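Long-range contact in ferric vibriobactin ABC transporter, periplasmic ferric vibriobactin-binding protein (Vibrio cholerae, PDB 3R5T), which binds the ferric complex of the siderophore vibriobactin in the periplasm and probably hands it to an ABC transporter for uptake of iron: residues A[149-161]-A[282-296]. Numbering follows the deposited sequence. Where two conformers were deposited one is given.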
loop_
_atom_site.group_PDB
_atom_site.type_symbol
_atom_site.label_atom_id
_atom_site.label_comp_id
_atom_site.label_asym_id
_atom_site.label_seq_id
_atom_site.Cartn_x
_atom_site.Cartn_y
_atom_site.Cartn_z
ATOM N N GLN A 149 -6.429 -17.266 -4.121
ATOM C CA GLN A 149 -6.342 -18.439 -4.991
ATOM C C GLN A 149 -5.187 -18.284 -5.972
ATOM O O GLN A 149 -4.449 -19.234 -6.258
ATOM C CB GLN A 149 -7.650 -18.641 -5.763
ATOM C CG GLN A 149 -8.737 -19.395 -5.007
ATOM C CD GLN A 149 -9.810 -19.943 -5.937
ATOM O OE1 GLN A 149 -9.970 -19.464 -7.062
ATOM N NE2 GLN A 149 -10.552 -20.953 -5.472
ATOM N N TRP A 150 -5.017 -17.073 -6.484
ATOM C CA TRP A 150 -3.934 -16.786 -7.408
ATOM C C TRP A 150 -2.569 -16.857 -6.734
ATOM O O TRP A 150 -1.643 -17.454 -7.283
ATOM C CB TRP A 150 -4.141 -15.400 -8.015
ATOM C CG TRP A 150 -3.134 -15.031 -9.072
ATOM C CD1 TRP A 150 -2.771 -15.766 -10.159
ATOM C CD2 TRP A 150 -2.399 -13.806 -9.150
ATOM N NE1 TRP A 150 -1.826 -15.082 -10.901
ATOM C CE2 TRP A 150 -1.588 -13.874 -10.302
ATOM C CE3 TRP A 150 -2.348 -12.661 -8.355
ATOM C CZ2 TRP A 150 -0.732 -12.834 -10.679
ATOM C CZ3 TRP A 150 -1.488 -11.627 -8.725
ATOM C CH2 TRP A 150 -0.695 -11.729 -9.877
ATOM N N THR A 151 -2.436 -16.267 -5.550
ATOM C CA THR A 151 -1.131 -16.265 -4.891
ATOM C C THR A 151 -0.703 -17.668 -4.518
ATOM O O THR A 151 0.485 -17.968 -4.512
ATOM C CB THR A 151 -1.041 -15.309 -3.673
ATOM O OG1 THR A 151 -2.052 -15.626 -2.712
ATOM C CG2 THR A 151 -1.186 -13.858 -4.114
ATOM N N LYS A 152 -1.680 -18.520 -4.222
ATOM C CA LYS A 152 -1.428 -19.938 -3.982
ATOM C C LYS A 152 -0.774 -20.564 -5.201
ATOM O O LYS A 152 0.249 -21.244 -5.096
ATOM C CB LYS A 152 -2.749 -20.645 -3.694
ATOM C CG LYS A 152 -3.226 -20.521 -2.271
ATOM C CD LYS A 152 -3.123 -21.862 -1.561
ATOM C CE LYS A 152 -3.623 -21.753 -0.135
ATOM N NZ LYS A 152 -2.801 -20.809 0.661
ATOM N N GLN A 153 -1.370 -20.329 -6.364
ATOM C CA GLN A 153 -0.844 -20.883 -7.605
ATOM C C GLN A 153 0.559 -20.356 -7.874
ATOM O O GLN A 153 1.464 -21.100 -8.262
ATOM C CB GLN A 153 -1.739 -20.511 -8.779
ATOM C CG GLN A 153 -3.069 -21.230 -8.854
ATOM C CD GLN A 153 -3.875 -20.735 -10.036
ATOM O OE1 GLN A 153 -4.155 -21.493 -10.966
ATOM N NE2 GLN A 153 -4.209 -19.445 -10.031
ATOM N N VAL A 154 0.736 -19.055 -7.687
ATOM C CA VAL A 154 2.019 -18.442 -7.942
ATOM C C VAL A 154 3.076 -18.978 -6.984
ATOM O O VAL A 154 4.196 -19.304 -7.388
ATOM C CB VAL A 154 1.921 -16.909 -7.798
ATOM C CG1 VAL A 154 3.305 -16.292 -7.835
ATOM C CG2 VAL A 154 1.002 -16.315 -8.878
ATOM N N ARG A 155 2.720 -19.064 -5.711
ATOM C CA ARG A 155 3.637 -19.556 -4.690
ATOM C C ARG A 155 4.237 -20.902 -5.096
ATOM O O ARG A 155 5.417 -21.169 -4.845
ATOM C CB ARG A 155 2.901 -19.669 -3.349
ATOM C CG ARG A 155 3.774 -20.072 -2.177
ATOM C CD ARG A 155 3.026 -19.865 -0.867
ATOM N NE ARG A 155 1.905 -20.790 -0.727
ATOM C CZ ARG A 155 0.623 -20.438 -0.737
ATOM N NH1 ARG A 155 0.268 -19.165 -0.883
ATOM N NH2 ARG A 155 -0.311 -21.370 -0.597
ATOM N N ASP A 156 3.419 -21.733 -5.740
ATOM C CA ASP A 156 3.813 -23.082 -6.158
ATOM C C ASP A 156 4.725 -23.160 -7.381
ATOM O O ASP A 156 5.279 -24.220 -7.669
ATOM C CB ASP A 156 2.566 -23.931 -6.430
ATOM C CG ASP A 156 1.877 -24.377 -5.165
ATOM O OD1 ASP A 156 2.519 -24.347 -4.092
ATOM O OD2 ASP A 156 0.693 -24.781 -5.257
ATOM N N VAL A 157 4.859 -22.065 -8.119
ATOM C CA VAL A 157 5.709 -22.073 -9.313
ATOM C C VAL A 157 6.955 -21.187 -9.215
ATOM O O VAL A 157 7.852 -21.283 -10.056
ATOM C CB VAL A 157 4.924 -21.683 -10.590
ATOM C CG1 VAL A 157 3.737 -22.614 -10.803
ATOM C CG2 VAL A 157 4.481 -20.222 -10.522
ATOM N N LEU A 158 7.030 -20.327 -8.206
ATOM C CA LEU A 158 8.215 -19.488 -8.067
ATOM C C LEU A 158 9.408 -20.281 -7.557
ATOM O O LEU A 158 9.292 -21.097 -6.641
ATOM C CB LEU A 158 7.965 -18.308 -7.123
ATOM C CG LEU A 158 6.874 -17.297 -7.468
ATOM C CD1 LEU A 158 6.830 -16.223 -6.403
ATOM C CD2 LEU A 158 7.101 -16.692 -8.840
ATOM N N ASP A 159 10.551 -20.054 -8.189
ATOM C CA ASP A 159 11.813 -20.562 -7.683
ATOM C C ASP A 159 12.593 -19.383 -7.117
ATOM O O ASP A 159 13.441 -18.808 -7.796
ATOM C CB ASP A 159 12.608 -21.253 -8.795
ATOM C CG ASP A 159 12.073 -22.637 -9.132
ATOM O OD1 ASP A 159 12.334 -23.114 -10.257
ATOM O OD2 ASP A 159 11.396 -23.252 -8.280
ATOM N N LEU A 160 12.281 -19.020 -5.876
ATOM C CA LEU A 160 12.917 -17.882 -5.231
ATOM C C LEU A 160 14.350 -18.198 -4.834
ATOM O O LEU A 160 14.700 -19.363 -4.621
ATOM C CB LEU A 160 12.126 -17.469 -3.992
ATOM C CG LEU A 160 10.704 -16.963 -4.238
ATOM C CD1 LEU A 160 9.917 -16.943 -2.927
ATOM C CD2 LEU A 160 10.729 -15.578 -4.908
ATOM N N PRO A 161 15.185 -17.155 -4.719
ATOM C CA PRO A 161 16.551 -17.349 -4.232
ATOM C C PRO A 161 16.508 -17.975 -2.848
ATOM O O PRO A 161 15.532 -17.793 -2.119
ATOM C CB PRO A 161 17.098 -15.913 -4.151
ATOM C CG PRO A 161 16.267 -15.141 -5.106
ATOM C CD PRO A 161 14.896 -15.732 -4.986
ATOM N N LEU A 282 7.381 -10.975 -10.205
ATOM C CA LEU A 282 8.015 -12.122 -9.571
ATOM C C LEU A 282 7.904 -13.365 -10.457
ATOM O O LEU A 282 8.859 -14.141 -10.564
ATOM C CB LEU A 282 7.410 -12.378 -8.189
ATOM C CG LEU A 282 7.612 -11.245 -7.174
ATOM C CD1 LEU A 282 7.025 -11.683 -5.862
ATOM C CD2 LEU A 282 9.090 -10.893 -7.016
ATOM N N LEU A 283 6.753 -13.533 -11.108
ATOM C CA LEU A 283 6.553 -14.629 -12.053
ATOM C C LEU A 283 7.548 -14.549 -13.203
ATOM O O LEU A 283 8.164 -15.550 -13.585
ATOM C CB LEU A 283 5.131 -14.620 -12.610
ATOM C CG LEU A 283 4.036 -15.201 -11.713
ATOM C CD1 LEU A 283 2.646 -14.805 -12.213
ATOM C CD2 LEU A 283 4.171 -16.709 -11.629
ATOM N N ARG A 284 7.694 -13.359 -13.765
ATOM C CA ARG A 284 8.595 -13.163 -14.895
ATOM C C ARG A 284 10.037 -13.488 -14.536
ATOM O O ARG A 284 10.766 -14.065 -15.349
ATOM C CB ARG A 284 8.508 -11.723 -15.416
ATOM C CG ARG A 284 7.250 -11.420 -16.208
ATOM C CD ARG A 284 7.237 -9.980 -16.713
ATOM N NE ARG A 284 5.869 -9.531 -16.941
ATOM C CZ ARG A 284 5.245 -8.611 -16.214
ATOM N NH1 ARG A 284 5.872 -7.992 -15.217
ATOM N NH2 ARG A 284 3.996 -8.291 -16.510
ATOM N N ARG A 285 10.464 -13.111 -13.335
ATOM C CA ARG A 285 11.856 -13.340 -12.964
ATOM C C ARG A 285 12.131 -14.712 -12.366
ATOM O O ARG A 285 13.184 -15.291 -12.624
ATOM C CB ARG A 285 12.409 -12.256 -12.030
ATOM C CG ARG A 285 13.908 -12.455 -11.781
ATOM C CD ARG A 285 14.547 -11.332 -11.000
ATOM N NE ARG A 285 14.942 -10.200 -11.836
ATOM C CZ ARG A 285 16.090 -10.094 -12.507
ATOM N NH1 ARG A 285 16.995 -11.061 -12.499
ATOM N NH2 ARG A 285 16.323 -8.995 -13.205
ATOM N N PHE A 286 11.200 -15.223 -11.567
ATOM C CA PHE A 286 11.469 -16.433 -10.780
ATOM C C PHE A 286 10.709 -17.694 -11.208
ATOM O O PHE A 286 10.961 -18.766 -10.676
ATOM C CB PHE A 286 11.258 -16.165 -9.282
ATOM C CG PHE A 286 12.136 -15.072 -8.724
ATOM C CD1 PHE A 286 11.576 -13.896 -8.240
ATOM C CD2 PHE A 286 13.518 -15.218 -8.680
ATOM C CE1 PHE A 286 12.380 -12.883 -7.733
ATOM C CE2 PHE A 286 14.322 -14.208 -8.164
ATOM C CZ PHE A 286 13.751 -13.046 -7.692
ATOM N N ALA A 287 9.794 -17.574 -12.164
ATOM C CA ALA A 287 9.080 -18.737 -12.680
ATOM C C ALA A 287 9.559 -19.061 -14.092
ATOM O O ALA A 287 10.093 -18.199 -14.788
ATOM C CB ALA A 287 7.577 -18.501 -12.656
ATOM N N GLY A 288 9.377 -20.306 -14.515
ATOM C CA GLY A 288 9.856 -20.716 -15.822
ATOM C C GLY A 288 8.864 -20.367 -16.913
ATOM O O GLY A 288 8.268 -19.284 -16.910
ATOM N N GLU A 289 8.694 -21.288 -17.853
ATOM C CA GLU A 289 7.642 -21.172 -18.853
ATOM C C GLU A 289 6.297 -21.462 -18.206
ATOM O O GLU A 289 5.349 -21.879 -18.869
ATOM C CB GLU A 289 7.893 -22.124 -20.024
ATOM C CG GLU A 289 8.662 -21.488 -21.170
ATOM C CD GLU A 289 9.889 -20.736 -20.698
ATOM O OE1 GLU A 289 10.691 -21.327 -19.944
ATOM O OE2 GLU A 289 10.051 -19.556 -21.081
ATOM N N GLN A 290 6.237 -21.253 -16.895
ATOM C CA GLN A 290 4.995 -21.346 -16.144
ATOM C C GLN A 290 4.570 -19.934 -15.781
ATOM O O GLN A 290 3.466 -19.706 -15.290
ATOM C CB GLN A 290 5.198 -22.167 -14.876
ATOM C CG GLN A 290 6.086 -23.384 -15.071
ATOM C CD GLN A 290 6.142 -24.254 -13.836
ATOM O OE1 GLN A 290 7.221 -24.576 -13.338
ATOM N NE2 GLN A 290 4.977 -24.632 -13.327
ATOM N N ALA A 291 5.472 -18.989 -16.031
ATOM C CA ALA A 291 5.215 -17.581 -15.780
ATOM C C ALA A 291 3.948 -17.111 -16.491
ATOM O O ALA A 291 3.012 -16.628 -15.853
ATOM C CB ALA A 291 6.428 -16.732 -16.214
ATOM N N GLN A 292 3.916 -17.268 -17.811
ATOM C CA GLN A 292 2.840 -16.691 -18.615
ATOM C C GLN A 292 1.455 -17.266 -18.348
ATOM O O GLN A 292 0.452 -16.569 -18.498
ATOM C CB GLN A 292 3.164 -16.760 -20.112
ATOM C CG GLN A 292 3.611 -15.427 -20.692
ATOM C CD GLN A 292 2.676 -14.290 -20.308
ATOM O OE1 GLN A 292 1.468 -14.350 -20.554
ATOM N NE2 GLN A 292 3.229 -13.250 -19.696
ATOM N N SER A 293 1.387 -18.531 -17.959
ATOM C CA SER A 293 0.094 -19.130 -17.662
ATOM C C SER A 293 -0.548 -18.460 -16.450
ATOM O O SER A 293 -1.742 -18.620 -16.201
ATOM C CB SER A 293 0.227 -20.635 -17.427
ATOM O OG SER A 293 0.470 -21.323 -18.645
ATOM N N LEU A 294 0.241 -17.700 -15.701
ATOM C CA LEU A 294 -0.262 -17.115 -14.463
ATOM C C LEU A 294 -0.236 -15.579 -14.391
ATOM O O LEU A 294 -0.841 -15.000 -13.497
ATOM C CB LEU A 294 0.466 -17.715 -13.258
ATOM C CG LEU A 294 0.163 -19.183 -12.945
ATOM C CD1 LEU A 294 1.040 -19.634 -11.801
ATOM C CD2 LEU A 294 -1.306 -19.363 -12.600
ATOM N N VAL A 295 0.459 -14.911 -15.308
ATOM C CA VAL A 295 0.467 -13.450 -15.296
ATOM C C VAL A 295 -0.956 -12.903 -15.435
ATOM O O VAL A 295 -1.709 -13.326 -16.314
ATOM C CB VAL A 295 1.380 -12.869 -16.396
ATOM C CG1 VAL A 295 1.153 -11.371 -16.549
ATOM C CG2 VAL A 295 2.827 -13.146 -16.069
ATOM N N MET A 296 -1.330 -11.983 -14.552
ATOM C CA MET A 296 -2.675 -11.415 -14.571
ATOM C C MET A 296 -2.762 -10.212 -15.505
ATOM O O MET A 296 -1.888 -9.345 -15.493
ATOM C CB MET A 296 -3.116 -11.005 -13.163
ATOM C CG MET A 296 -3.666 -12.134 -12.298
ATOM S SD MET A 296 -5.369 -12.603 -12.680
ATOM C CE MET A 296 -5.098 -13.871 -13.914
#
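The indole NE1 of W150 gives its hydrogen to L294 O at 2.8 Å, within the carbonyl plane and near the plane of the ring, which, with groups on both faces, would limit the rotation of the indole. The tail returning from the last helix is held through this L294 O, and the helix end through F286 O, which accepts from D159 N, also at 2.8 Å. Apolar side chains fill in the rest.

M296 lays CG over one indole face, 3.4 Å from W150 CE2. Its bent chain carries SD above the same ring system in a Met-aromatic contact at a distance (4.6 Å from SD of M296 to the centroid of the W150 five-membered ring); V154 CG2 covers the opposite face. F286 receives L160 CD2 over a face, a CH-pi contact, while P161 CD lies obliquely 3.6 Å from F286 CE2.

Aliphatic packing joins these ends. With CG1 anti to its carbonyl carbon (chi1 -57°), V157 sets CG2 against both L283 CD2 and L294 CD1, 3.7 Å from each, and meets L294 tip to tip. L158 CD2 rests against L282 O.

In this bilobal siderophore-binding protein of solute-binding family 8, the end of helix 137-155, the long helix characteristic of the link between lobes, and the loop after it thus pack on the end of helix 272-286 and the C-terminal tail.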